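Local coordinates for protein probable chitinase (Chromobacterium violaceum, PDB 5JH8) that probably binds chitin and, as a family 18 glycoside hydrolase on a TIM-barrel scaffold, is presumed to act as a chitinase, at residues N109-A114 with I142-A147; G188-S193 with P217-D222; D162-G167 with V204-A209. One frame throughout, in Å; residues are numbered along the deposited sequence. Where two conformers were deposited one is given.

Interaction 1: N109-A114 with I142-A147; sequences NVDFEA and IVSVPA. With HIS (histidine), chain F.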
loop_
_atom_site.group_PDB
_atom_site.type_symbol
_atom_site.label_atom_id
_atom_site.label_comp_id
_atom_site.label_asym_id
_atom_site.label_seq_id
_atom_site.Cartn_x
_atom_site.Cartn_y
_atom_site.Cartn_z
ATOM N N ASN A 109 10.789 4.191 -0.546
ATOM C CA ASN A 109 9.333 4.326 -0.527
ATOM C C ASN A 109 8.981 5.170 0.699
ATOM O O ASN A 109 9.086 4.699 1.834
ATOM C CB ASN A 109 8.696 2.931 -0.475
ATOM C CG ASN A 109 7.163 2.891 -0.317
ATOM O OD1 ASN A 109 6.655 1.845 0.062
ATOM N ND2 ASN A 109 6.449 3.960 -0.622
ATOM N N VAL A 110 8.598 6.428 0.479
ATOM C CA VAL A 110 8.071 7.275 1.550
ATOM C C VAL A 110 6.633 6.847 1.811
ATOM O O VAL A 110 5.789 6.907 0.911
ATOM C CB VAL A 110 8.146 8.758 1.171
ATOM C CG1 VAL A 110 7.351 9.584 2.203
ATOM C CG2 VAL A 110 9.600 9.229 1.101
ATOM N N ASP A 111 6.368 6.393 3.036
ATOM C CA ASP A 111 5.026 5.999 3.472
ATOM C C ASP A 111 4.670 6.918 4.628
ATOM O O ASP A 111 4.773 6.542 5.802
ATOM C CB ASP A 111 4.984 4.536 3.867
ATOM C CG ASP A 111 3.586 4.087 4.217
ATOM O OD1 ASP A 111 2.636 4.871 4.009
ATOM O OD2 ASP A 111 3.413 2.957 4.707
ATOM N N PHE A 112 4.321 8.159 4.297
ATOM C CA PHE A 112 3.915 9.144 5.299
ATOM C C PHE A 112 2.396 9.245 5.281
ATOM O O PHE A 112 1.810 9.692 4.289
ATOM C CB PHE A 112 4.514 10.526 5.038
ATOM C CG PHE A 112 5.950 10.689 5.474
ATOM C CD1 PHE A 112 6.791 9.610 5.758
ATOM C CD2 PHE A 112 6.461 11.959 5.560
ATOM C CE1 PHE A 112 8.108 9.823 6.114
ATOM C CE2 PHE A 112 7.751 12.173 5.922
ATOM C CZ PHE A 112 8.579 11.109 6.205
ATOM N N GLU A 113 1.774 8.796 6.363
ATOM C CA GLU A 113 0.331 8.795 6.479
ATOM C C GLU A 113 -0.055 9.769 7.587
ATOM O O GLU A 113 0.759 10.148 8.441
ATOM C CB GLU A 113 -0.176 7.369 6.712
ATOM C CG GLU A 113 0.313 6.453 5.588
ATOM C CD GLU A 113 -0.274 5.060 5.577
ATOM O OE1 GLU A 113 -1.367 4.834 6.126
ATOM O OE2 GLU A 113 0.391 4.173 4.992
ATOM N N ALA A 114 -1.298 10.244 7.530
ATOM C CA ALA A 114 -1.772 11.269 8.448
ATOM C C ALA A 114 -1.015 12.583 8.263
ATOM O O ALA A 114 -0.902 13.385 9.203
ATOM C CB ALA A 114 -1.725 10.795 9.903
ATOM N N ILE A 142 9.356 6.126 -4.558
ATOM C CA ILE A 142 7.939 5.752 -4.555
ATOM C C ILE A 142 7.289 6.443 -3.369
ATOM O O ILE A 142 7.785 6.334 -2.248
ATOM C CB ILE A 142 7.765 4.229 -4.413
ATOM C CG1 ILE A 142 8.510 3.509 -5.529
ATOM C CG2 ILE A 142 6.279 3.863 -4.364
ATOM C CD1 ILE A 142 8.469 2.002 -5.435
ATOM N N VAL A 143 6.180 7.137 -3.594
ATOM C CA VAL A 143 5.434 7.779 -2.510
ATOM C C VAL A 143 4.091 7.067 -2.386
ATOM O O VAL A 143 3.309 7.043 -3.339
ATOM C CB VAL A 143 5.252 9.287 -2.732
ATOM C CG1 VAL A 143 4.530 9.915 -1.540
ATOM C CG2 VAL A 143 6.598 9.966 -2.930
ATOM N N SER A 144 3.817 6.511 -1.208
ATOM C CA SER A 144 2.524 5.894 -0.930
ATOM C C SER A 144 1.530 6.993 -0.575
ATOM O O SER A 144 1.816 7.851 0.259
ATOM C CB SER A 144 2.638 4.881 0.212
ATOM O OG SER A 144 3.513 3.816 -0.139
ATOM N N VAL A 145 0.390 7.007 -1.254
ATOM C CA VAL A 145 -0.622 8.020 -0.972
ATOM C C VAL A 145 -1.970 7.353 -0.758
ATOM O O VAL A 145 -2.232 6.268 -1.293
ATOM C CB VAL A 145 -0.723 9.068 -2.087
ATOM C CG1 VAL A 145 0.584 9.783 -2.254
ATOM C CG2 VAL A 145 -1.168 8.427 -3.380
ATOM N N PRO A 146 -2.848 7.991 0.000
ATOM C CA PRO A 146 -4.221 7.499 0.119
ATOM C C PRO A 146 -4.931 7.614 -1.221
ATOM O O PRO A 146 -4.631 8.497 -2.029
ATOM C CB PRO A 146 -4.857 8.426 1.168
ATOM C CG PRO A 146 -3.740 9.129 1.822
ATOM C CD PRO A 146 -2.618 9.175 0.860
ATOM N N ALA A 147 -5.910 6.736 -1.417
ATOM C CA ALA A 147 -6.687 6.649 -2.646
ATOM C C ALA A 147 -7.974 7.439 -2.476
ATOM O O ALA A 147 -8.753 7.182 -1.542
ATOM C CB ALA A 147 -7.011 5.191 -2.948
HETATM N N HIS F . -1.473 0.119 6.596
HETATM C CA HIS F . -0.028 -0.048 6.720
HETATM C C HIS F . 0.381 0.065 8.182
HETATM O O HIS F . -0.321 0.660 9.009
HETATM C CB HIS F . 0.710 0.984 5.864
HETATM C CG HIS F . 0.587 0.747 4.388
HETATM N ND1 HIS F . 1.436 1.324 3.470
HETATM C CD2 HIS F . -0.297 0.012 3.671
HETATM C CE1 HIS F . 1.098 0.936 2.254
HETATM N NE2 HIS F . 0.034 0.157 2.346
HETATM O OXT HIS F . 1.432 -0.453 8.564
HETATM O O HOH W 1 3.467 9.366 1.852
HETATM O O HOH W 2 0.149 8.142 2.712
#
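Asn109 holds CG anti to its backbone N (chi1 175°), and Ser144 holds OG anti to its own carbonyl carbon; between them these torsions bring amide and hydroxyl together across two neighbouring parallel strands. Asn109 ND2 donates to Ser144 OG at 3.0 Å, almost straight and within the plane of the amide. The same nitrogen reaches Ile142 O at 3.2 Å, arriving from above the carbonyl plane and not on a lone pair. That oxygen has a second donor, Val110 N at 2.8 Å. Two donors thus grip one buried carbonyl, while Asn109 OD1 binds the Tyr7 hydroxyl and Ser144 OG also bonds Gln174, so the rotation of the amide is well fixed.

The parallel pairing continues with Ser144 N donating to Val110 O at 2.9 Å. Beyond it, two waters take over: one accepts from Phe112 N and donates to Ser144 O, and the other donates to both Phe112 O and Ser144 O. Asp111 OD2 accepts from ND1 of the bound histidine at 2.8 Å, and Glu113 OE2 lies 3.3 Å from CB of the same ligand. The segment 109-114 corresponds to the end of the DxxDxDxE signature of family 18, with Asn109 in place of an aspartate and Asp111 and Glu113 at its last two acidic positions.

Strand 63-68 flanks 107-111, and strand 172-176 lies beyond 142-146. Val110 and Val143 lie on the face opposite Asn109 and Ile142 and pack on Ile127 of helix 120-135, which joins the two strands in the barrel.

Interaction 2: G188-S193 with P217-D222; sequences GPVAGS and PAYGYD. With 6KY ((2S)-2-(dimethylamino)-4-(methylselanyl)butanoic acid), chain E.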
loop_
_atom_site.group_PDB
_atom_site.type_symbol
_atom_site.label_atom_id
_atom_site.label_comp_id
_atom_site.label_asym_id
_atom_site.label_seq_id
_atom_site.Cartn_x
_atom_site.Cartn_y
_atom_site.Cartn_z
ATOM N N GLY A 188 -18.285 -2.642 4.234
ATOM C CA GLY A 188 -18.425 -2.457 2.812
ATOM C C GLY A 188 -17.178 -2.931 2.110
ATOM O O GLY A 188 -16.204 -3.308 2.763
ATOM N N PRO A 189 -17.179 -2.863 0.785
ATOM C CA PRO A 189 -15.991 -3.246 0.031
ATOM C C PRO A 189 -14.746 -2.547 0.561
ATOM O O PRO A 189 -14.738 -1.341 0.832
ATOM C CB PRO A 189 -16.322 -2.795 -1.392
ATOM C CG PRO A 189 -17.813 -2.854 -1.469
ATOM C CD PRO A 189 -18.299 -2.472 -0.089
ATOM N N VAL A 190 -13.675 -3.326 0.653
ATOM C CA VAL A 190 -12.384 -2.817 1.111
ATOM C C VAL A 190 -11.585 -2.192 -0.023
ATOM O O VAL A 190 -10.775 -1.291 0.203
ATOM C CB VAL A 190 -11.617 -3.965 1.795
ATOM C CG1 VAL A 190 -10.231 -3.523 2.216
ATOM C CG2 VAL A 190 -12.420 -4.467 2.985
ATOM N N ALA A 191 -11.803 -2.658 -1.240
ATOM C CA ALA A 191 -11.092 -2.195 -2.420
ATOM C C ALA A 191 -12.038 -2.288 -3.612
ATOM O O ALA A 191 -11.743 -2.909 -4.631
ATOM C CB ALA A 191 -9.817 -3.015 -2.633
ATOM N N GLY A 192 -13.200 -1.651 -3.490
ATOM C CA GLY A 192 -14.215 -1.772 -4.522
ATOM C C GLY A 192 -13.717 -1.220 -5.847
ATOM O O GLY A 192 -13.067 -0.173 -5.903
ATOM N N SER A 193 -14.058 -1.919 -6.937
ATOM C CA SER A 193 -13.534 -1.548 -8.242
ATOM C C SER A 193 -14.083 -0.223 -8.735
ATOM O O SER A 193 -13.396 0.481 -9.482
ATOM C CB SER A 193 -13.859 -2.628 -9.261
ATOM O OG SER A 193 -15.245 -2.902 -9.321
ATOM N N PRO A 217 -5.417 -5.492 -2.047
ATOM C CA PRO A 217 -5.218 -6.109 -0.737
ATOM C C PRO A 217 -5.260 -7.626 -0.814
ATOM O O PRO A 217 -6.078 -8.209 -1.524
ATOM C CB PRO A 217 -6.417 -5.586 0.056
ATOM C CG PRO A 217 -7.531 -5.527 -0.995
ATOM C CD PRO A 217 -6.828 -5.084 -2.269
ATOM N N ALA A 218 -4.392 -8.258 -0.033
ATOM C CA ALA A 218 -4.447 -9.698 0.232
ATOM C C ALA A 218 -5.200 -9.988 1.514
ATOM O O ALA A 218 -4.848 -10.882 2.286
ATOM C CB ALA A 218 -3.040 -10.286 0.259
ATOM N N TYR A 219 -6.264 -9.222 1.740
ATOM C CA TYR A 219 -7.053 -9.318 2.954
ATOM C C TYR A 219 -8.403 -8.667 2.673
ATOM O O TYR A 219 -8.596 -7.957 1.671
ATOM C CB TYR A 219 -6.371 -8.623 4.167
ATOM C CG TYR A 219 -6.262 -7.116 3.994
ATOM C CD1 TYR A 219 -5.183 -6.525 3.345
ATOM C CD2 TYR A 219 -7.267 -6.294 4.446
ATOM C CE1 TYR A 219 -5.128 -5.178 3.128
ATOM C CE2 TYR A 219 -7.236 -4.929 4.225
ATOM C CZ TYR A 219 -6.165 -4.374 3.562
ATOM O OH TYR A 219 -6.084 -3.032 3.306
ATOM N N GLY A 220 -9.320 -8.905 3.610
ATOM C CA GLY A 220 -10.549 -8.164 3.747
ATOM C C GLY A 220 -10.803 -7.927 5.217
ATOM O O GLY A 220 -9.899 -8.097 6.041
ATOM N N TYR A 221 -12.025 -7.530 5.574
ATOM C CA TYR A 221 -12.383 -7.345 6.963
ATOM C C TYR A 221 -13.646 -8.132 7.303
ATOM O O TYR A 221 -14.546 -8.344 6.474
ATOM C CB TYR A 221 -12.595 -5.862 7.305
ATOM C CG TYR A 221 -11.336 -5.042 7.213
ATOM C CD1 TYR A 221 -10.269 -5.279 8.061
ATOM C CD2 TYR A 221 -11.222 -4.026 6.291
ATOM C CE1 TYR A 221 -9.094 -4.545 7.968
ATOM C CE2 TYR A 221 -10.053 -3.269 6.202
ATOM C CZ TYR A 221 -8.993 -3.549 7.043
ATOM O OH TYR A 221 -7.828 -2.843 6.983
ATOM N N ASP A 222 -13.664 -8.574 8.556
ATOM C CA ASP A 222 -14.773 -9.293 9.163
ATOM C C ASP A 222 -15.324 -8.414 10.281
ATOM O O ASP A 222 -14.672 -8.234 11.311
ATOM C CB ASP A 222 -14.254 -10.620 9.698
ATOM C CG ASP A 222 -15.311 -11.446 10.407
ATOM O OD1 ASP A 222 -16.366 -10.908 10.756
ATOM O OD2 ASP A 222 -15.040 -12.642 10.632
HETATM N N 6KY E . -4.360 -1.471 5.857
HETATM C CA 6KY E . -3.801 -0.511 6.861
HETATM C C 6KY E . -2.327 -0.791 7.066
HETATM O O 6KY E . -1.968 -1.834 7.602
HETATM C CB 6KY E . -4.549 -0.532 8.209
HETATM C CG 6KY E . -6.012 -0.080 8.059
HETATM SE SE 6KY E . -6.986 0.052 9.754
HETATM C CE 6KY E . -7.232 -1.864 10.027
HETATM C CN1 6KY E . -4.532 -2.848 6.358
HETATM C CN2 6KY E . -3.565 -1.527 4.607
#
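Val190 and Gly220 bring their CA atoms within 6.2 Å where the irregular loop 188-193 passes strand 219-222, and Ala191 lies near Pro217 at the start of the same run. The fit rests on the fork of Val190. Its CG1, anti to the backbone N (chi1 176°), sits 3.9 Å from Tyr219 CE2, while CG2 presses closer on the other tyrosine, 3.5 Å from Tyr221 CD2. The valine crosses both tyrosine side chains at about a right angle. Beside it, Ala191 CB rests against Pro217 CD at 3.7 Å.

The aromatic side is itself tightly assembled. Pro217 CB lies over one face of the Tyr219 ring, 3.3 Å above its plane and offset toward the rim, and Tyr221 CE2 meets that ring at its edge. In turn, Tyr219 CD2 stands over a face of the Tyr221 ring. Tyr219 carries CG between the backbone N and the carbonyl carbon (chi1 66°), a torsion that swings its far end back toward the loop. Met231 of strand 230-233 touches both tyrosines.

At the polar ends, both hydroxyls bond Asp179 OD1, and Asp179 OD2 bonds the selenium-bearing ligand. Tyr219 OH lies 3.2 Å from CN2 of that ligand, and Tyr221 OH 3.3 Å from its CE methyl.

The chemistry divides cleanly. Across the two segments the contact is wholly apolar, depending on shape and burial, whereas the hydroxyls are drawn off to one carboxylate. Such packing would hold the two rings as a fixed wall of the ligand pocket, their hydroxyls sharing Asp179 OD1 while Asp179 OD2 is left to bond the ligand.

Interaction 3: D162-G167 with V204-A209; sequences DLRALG and VERVPA. With EDO (1,2-ethanediol), chain C.
Arg206 leaves its chain with CB 4.1 Å from Arg164 N. CG comes next, 3.8 Å from Arg164 NH2, and from there the chain runs extended to NE. CD passes 3.5 Å from O2 of a bound ethanediol, probably a guest from the crystallisation liquor. NE donates to the diol's O1 at 2.9 Å and weakly to O2, and NH2 donates to the same O1, which lies at the edge of the guanidinium. NH1 turns back to Tyr202 O, one turn earlier in its own helix, and makes a long, charge-only pairing with Glu205 OE2.

Arg164 crosses this side chain at about a right angle, its guanidinium plane turned 54° from that of Arg206. One of its faces lies over Arg206 CA, and two waters at its edge link NH2 to Glu205 O and to Glu205 OE2. The latter water also sits over the centre of one Arg206 guanidinium face, and the nearby carboxylate would partly offset both positive charges. Lower down, Arg164 CA approaches Arg206 O at 3.5 Å in a CA-H...O contact, and a third water donates to both Arg164 O and Arg206 O.

Farther in, Val207 packs on the helix backbone: CG2 lies 3.3 Å from Leu163 O and 4.2 Å from Leu163 CB, and CG1 is 3.9 Å from Gly167 CA. Leu163 and Val207 both reach Leu173 of strand 172-176. The start of helix 163-169 thus packs beside the end of helix 193-206 against that strand, with helix 120-135 touching Leu166 and Ala165.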
loop_
_atom_site.group_PDB
_atom_site.type_symbol
_atom_site.label_atom_id
_atom_site.label_comp_id
_atom_site.label_asym_id
_atom_site.label_seq_id
_atom_site.Cartn_x
_atom_site.Cartn_y
_atom_site.Cartn_z
ATOM N N ASP A 162 -1.086 16.323 -2.632
ATOM C CA ASP A 162 -1.272 16.996 -3.920
ATOM C C ASP A 162 -0.693 16.047 -4.965
ATOM O O ASP A 162 0.519 16.016 -5.198
ATOM C CB ASP A 162 -0.520 18.318 -3.881
ATOM C CG ASP A 162 -0.602 19.108 -5.175
ATOM O OD1 ASP A 162 -0.973 18.557 -6.242
ATOM O OD2 ASP A 162 -0.293 20.317 -5.109
ATOM N N LEU A 163 -1.547 15.212 -5.560
ATOM C CA LEU A 163 -1.036 14.166 -6.450
ATOM C C LEU A 163 -0.283 14.756 -7.631
ATOM O O LEU A 163 0.729 14.199 -8.074
ATOM C CB LEU A 163 -2.159 13.268 -6.963
ATOM C CG LEU A 163 -2.482 12.043 -6.106
ATOM C CD1 LEU A 163 -2.982 12.397 -4.737
ATOM C CD2 LEU A 163 -3.478 11.157 -6.817
ATOM N N ARG A 164 -0.786 15.851 -8.195
ATOM C CA ARG A 164 -0.085 16.467 -9.317
ATOM C C ARG A 164 1.362 16.795 -8.951
ATOM O O ARG A 164 2.298 16.460 -9.693
ATOM C CB ARG A 164 -0.834 17.713 -9.788
ATOM C CG ARG A 164 -0.383 18.247 -11.135
ATOM C CD ARG A 164 -1.258 19.414 -11.620
ATOM N NE ARG A 164 -2.573 18.993 -12.113
ATOM C CZ ARG A 164 -2.824 18.609 -13.361
ATOM N NH1 ARG A 164 -1.860 18.603 -14.278
ATOM N NH2 ARG A 164 -4.047 18.233 -13.697
ATOM N N ALA A 165 1.570 17.428 -7.795
ATOM C CA ALA A 165 2.921 17.808 -7.385
ATOM C C ALA A 165 3.754 16.576 -7.032
ATOM O O ALA A 165 4.924 16.455 -7.426
ATOM C CB ALA A 165 2.874 18.776 -6.202
ATOM N N LEU A 166 3.168 15.649 -6.281
ATOM C CA LEU A 166 3.916 14.483 -5.839
ATOM C C LEU A 166 4.318 13.627 -7.029
ATOM O O LEU A 166 5.439 13.111 -7.092
ATOM C CB LEU A 166 3.060 13.673 -4.860
ATOM C CG LEU A 166 2.689 14.363 -3.532
ATOM C CD1 LEU A 166 1.638 13.582 -2.738
ATOM C CD2 LEU A 166 3.932 14.570 -2.680
ATOM N N GLY A 167 3.389 13.446 -7.963
ATOM C CA GLY A 167 3.649 12.604 -9.108
ATOM C C GLY A 167 4.680 13.174 -10.046
ATOM O O GLY A 167 5.356 12.422 -10.742
ATOM N N VAL A 204 -4.695 9.583 -12.813
ATOM C CA VAL A 204 -4.047 9.624 -14.129
ATOM C C VAL A 204 -4.331 10.924 -14.865
ATOM O O VAL A 204 -3.603 11.273 -15.805
ATOM C CB VAL A 204 -4.330 8.396 -15.014
ATOM C CG1 VAL A 204 -3.969 7.100 -14.297
ATOM C CG2 VAL A 204 -5.765 8.365 -15.475
ATOM N N GLU A 205 -5.358 11.664 -14.464
ATOM C CA GLU A 205 -5.515 13.006 -14.994
ATOM C C GLU A 205 -4.400 13.919 -14.501
ATOM O O GLU A 205 -4.000 14.857 -15.204
ATOM C CB GLU A 205 -6.871 13.566 -14.565
ATOM C CG GLU A 205 -7.127 14.975 -15.067
ATOM C CD GLU A 205 -8.528 15.461 -14.735
ATOM O OE1 GLU A 205 -9.482 14.673 -14.869
ATOM O OE2 GLU A 205 -8.690 16.638 -14.339
ATOM N N ARG A 206 -3.885 13.654 -13.299
ATOM C CA ARG A 206 -2.959 14.533 -12.609
ATOM C C ARG A 206 -1.515 14.078 -12.675
ATOM O O ARG A 206 -0.613 14.902 -12.452
ATOM C CB ARG A 206 -3.397 14.664 -11.146
ATOM C CG ARG A 206 -4.632 15.552 -11.012
ATOM C CD ARG A 206 -5.429 15.327 -9.743
ATOM N NE ARG A 206 -6.626 16.165 -9.735
ATOM C CZ ARG A 206 -7.747 15.891 -10.393
ATOM N NH1 ARG A 206 -7.858 14.790 -11.119
ATOM N NH2 ARG A 206 -8.770 16.734 -10.313
ATOM N N VAL A 207 -1.288 12.813 -13.010
ATOM C CA VAL A 207 0.010 12.155 -12.956
ATOM C C VAL A 207 0.120 11.270 -14.186
ATOM O O VAL A 207 -0.847 10.584 -14.519
ATOM C CB VAL A 207 0.134 11.286 -11.696
ATOM C CG1 VAL A 207 1.506 10.649 -11.642
ATOM C CG2 VAL A 207 -0.123 12.118 -10.472
ATOM N N PRO A 208 1.258 11.221 -14.878
ATOM C CA PRO A 208 1.376 10.273 -15.986
ATOM C C PRO A 208 1.058 8.872 -15.491
ATOM O O PRO A 208 1.569 8.428 -14.462
ATOM C CB PRO A 208 2.840 10.406 -16.409
ATOM C CG PRO A 208 3.231 11.773 -15.972
ATOM C CD PRO A 208 2.498 11.989 -14.684
ATOM N N ALA A 209 0.230 8.159 -16.251
ATOM C CA ALA A 209 -0.247 6.870 -15.771
ATOM C C ALA A 209 0.900 5.904 -15.499
ATOM O O ALA A 209 0.808 5.089 -14.578
ATOM C CB ALA A 209 -1.232 6.262 -16.761
HETATM C C1 EDO C . -6.739 19.808 -7.769
HETATM O O1 EDO C . -7.310 18.591 -8.268
HETATM C C2 EDO C . -5.290 19.928 -8.225
HETATM O O2 EDO C . -4.874 18.701 -8.832
HETATM O O HOH W 3 2.103 15.052 -12.015
HETATM O O HOH W 4 -4.770 17.112 -16.495
HETATM O O HOH W 5 -7.009 18.359 -12.983
#

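All three interactions lie within one family 18 region; interaction 2 sits where strand 212-222 runs on from the barrel to pair with antiparallel strands. Interaction 1 closes before the others open, whereas interactions 2 and 3 alternate along the chain. Interactions 1 and 3 have centres about 13 Å apart and touch through Val145 CG1 and Leu166 CD1, 4.0 Å apart, joining the strand layer to the outer helices. Interaction 2 stands farther off, its centre about 19 Å from interaction 1 and 25 Å from interaction 3. Interactions 1 and 2 nonetheless contribute residues to the adjoining histidine and selenium-ligand pockets. The example separates two tasks: pocket walls at strand ends, and helix packing on the barrel exterior.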